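Local coordinates for actin-related protein 8 (PDB 4FO0) that binds ATP with low basal ATPase activity, does not polymerize, and serves as a proposed core component of the INO80 chromatin remodeling complex, at residues L61-L66 / F367-Q372. Sequence-based numbering, arbitrary orientation.
Sequences LLREGL and FGIVGQ
Gly-65 and Val-370 supply the one backbone hydrogen bond that ties these two loops together: Val-370 N donates to Gly-65 O over 3.0 Å, bent to 149° at the hydrogen. Gly-65 is the third residue of a type II beta turn running from Arg-63 to Leu-66, a place where positive phi suits glycine. Having no side chain, it also lets Val-370 O and the Gln-372 amide lie close to the turn. Gln-372 folds back on its own loop, its chain bent at chi2 (-72°), and NE2 gives Val-370 O a nearly straight bond of 3.1 Å. This steadies the amide as it lies against the turn, with Gln-372 NE2 3.9 Å from Gly-65 CA and the amide plane perpendicular to the carboxylate of Glu-64.

Ile-369 carries most of the side-chain packing. Its CG1 runs alongside its apolar partner Leu-66, 3.7 Å from Leu-66 CD2, while its CD1 methyl sits over one face of the charged Arg-63 guanidinium, off-centre toward the rim and 3.2 Å above the plane. Arg-63 suits this place because its flat head can accept a methyl on a face while NH1 forms a salt bridge with Asp-282 OD1 and a hydrogen bond to Ala-277 O.

The contact thus joins the loop between strand 38-47 and helix 71-88 to the one between helix 353-359 and strand 375-377, within the actin fold. Ser-71 OG, at the start of helix 71-88, hydrogen-bonds Gly-368 O and, weakly, Gly-65 O, and Arg-285 of helix 280-293 touches both Arg-63 and Leu-66.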
loop_
_atom_site.group_PDB
_atom_site.type_symbol
_atom_site.label_atom_id
_atom_site.label_comp_id
_atom_site.label_asym_id
_atom_site.label_seq_id
_atom_site.Cartn_x
_atom_site.Cartn_y
_atom_site.Cartn_z
ATOM N N LEU A 61 4.386 11.286 -3.205
ATOM C CA LEU A 61 5.749 10.767 -3.148
ATOM C C LEU A 61 6.666 11.658 -2.310
ATOM O O LEU A 61 7.776 11.267 -1.973
ATOM C CB LEU A 61 6.358 10.573 -4.540
ATOM C CG LEU A 61 5.699 9.644 -5.553
ATOM C CD1 LEU A 61 6.727 9.294 -6.614
ATOM C CD2 LEU A 61 5.120 8.381 -4.916
ATOM N N LEU A 62 6.231 12.863 -1.983
ATOM C CA LEU A 62 6.993 13.641 -1.015
ATOM C C LEU A 62 6.372 13.504 0.370
ATOM O O LEU A 62 5.225 13.062 0.514
ATOM C CB LEU A 62 7.086 15.103 -1.419
ATOM C CG LEU A 62 8.012 15.426 -2.583
ATOM C CD1 LEU A 62 8.287 16.910 -2.580
ATOM C CD2 LEU A 62 9.309 14.653 -2.462
ATOM N N ARG A 63 7.139 13.876 1.388
ATOM C CA ARG A 63 6.711 13.724 2.771
ATOM C C ARG A 63 7.613 14.598 3.610
ATOM O O ARG A 63 8.658 15.036 3.130
ATOM C CB ARG A 63 6.825 12.257 3.213
ATOM C CG ARG A 63 8.200 11.631 2.954
ATOM C CD ARG A 63 8.242 10.171 3.367
ATOM N NE ARG A 63 7.885 9.981 4.773
ATOM C CZ ARG A 63 7.707 8.793 5.341
ATOM N NH1 ARG A 63 7.847 7.690 4.626
ATOM N NH2 ARG A 63 7.386 8.706 6.621
ATOM N N GLU A 64 7.216 14.849 4.856
ATOM C CA GLU A 64 8.035 15.633 5.781
ATOM C C GLU A 64 9.365 14.962 6.109
ATOM O O GLU A 64 9.449 13.742 6.229
ATOM C CB GLU A 64 7.295 15.865 7.093
ATOM C CG GLU A 64 6.261 16.961 7.077
ATOM C CD GLU A 64 5.436 16.955 8.358
ATOM O OE1 GLU A 64 4.213 17.219 8.289
ATOM O OE2 GLU A 64 6.012 16.670 9.434
ATOM N N GLY A 65 10.399 15.775 6.285
ATOM C CA GLY A 65 11.664 15.282 6.790
ATOM C C GLY A 65 12.675 14.843 5.742
ATOM O O GLY A 65 13.748 14.367 6.099
ATOM N N LEU A 66 12.352 14.998 4.459
ATOM C CA LEU A 66 13.277 14.593 3.403
ATOM C C LEU A 66 14.429 15.575 3.213
ATOM O O LEU A 66 15.445 15.228 2.610
ATOM C CB LEU A 66 12.553 14.409 2.073
ATOM C CG LEU A 66 11.651 13.188 1.958
ATOM C CD1 LEU A 66 11.079 13.145 0.561
ATOM C CD2 LEU A 66 12.415 11.908 2.286
ATOM N N PHE A 367 16.192 6.299 2.728
ATOM C CA PHE A 367 15.123 7.236 2.379
ATOM C C PHE A 367 15.425 8.656 2.804
ATOM O O PHE A 367 14.831 9.594 2.277
ATOM C CB PHE A 367 13.778 6.768 2.946
ATOM C CG PHE A 367 13.286 5.512 2.312
ATOM C CD1 PHE A 367 13.500 5.287 0.958
ATOM C CD2 PHE A 367 12.663 4.538 3.055
ATOM C CE1 PHE A 367 13.065 4.115 0.356
ATOM C CE2 PHE A 367 12.224 3.365 2.460
ATOM C CZ PHE A 367 12.422 3.152 1.113
ATOM N N GLY A 368 16.360 8.802 3.742
ATOM C CA GLY A 368 16.788 10.096 4.240
ATOM C C GLY A 368 15.710 10.850 4.997
ATOM O O GLY A 368 15.698 12.073 4.994
ATOM N N ILE A 369 14.799 10.124 5.640
ATOM C CA ILE A 369 13.739 10.756 6.415
ATOM C C ILE A 369 14.242 11.057 7.819
ATOM O O ILE A 369 14.715 10.171 8.524
ATOM C CB ILE A 369 12.471 9.878 6.482
ATOM C CG1 ILE A 369 11.945 9.594 5.071
ATOM C CG2 ILE A 369 11.394 10.561 7.291
ATOM C CD1 ILE A 369 11.090 8.324 4.975
ATOM N N VAL A 370 14.152 12.318 8.217
ATOM C CA VAL A 370 14.723 12.750 9.481
ATOM C C VAL A 370 13.685 13.442 10.349
ATOM O O VAL A 370 12.936 14.316 9.886
ATOM C CB VAL A 370 15.909 13.705 9.253
ATOM C CG1 VAL A 370 16.473 14.183 10.566
ATOM C CG2 VAL A 370 16.995 13.013 8.440
ATOM N N GLY A 371 13.631 13.031 11.611
ATOM C CA GLY A 371 12.779 13.694 12.577
ATOM C C GLY A 371 11.336 13.238 12.619
ATOM O O GLY A 371 10.479 13.967 13.104
ATOM N N GLN A 372 11.058 12.036 12.130
ATOM C CA GLN A 372 9.690 11.531 12.132
ATOM C C GLN A 372 9.592 10.227 12.885
ATOM O O GLN A 372 10.564 9.471 12.981
ATOM C CB GLN A 372 9.210 11.315 10.705
ATOM C CG GLN A 372 9.729 12.365 9.773
ATOM C CD GLN A 372 9.050 13.686 10.002
ATOM O OE1 GLN A 372 7.824 13.750 10.070
ATOM N NE2 GLN A 372 9.839 14.751 10.142
#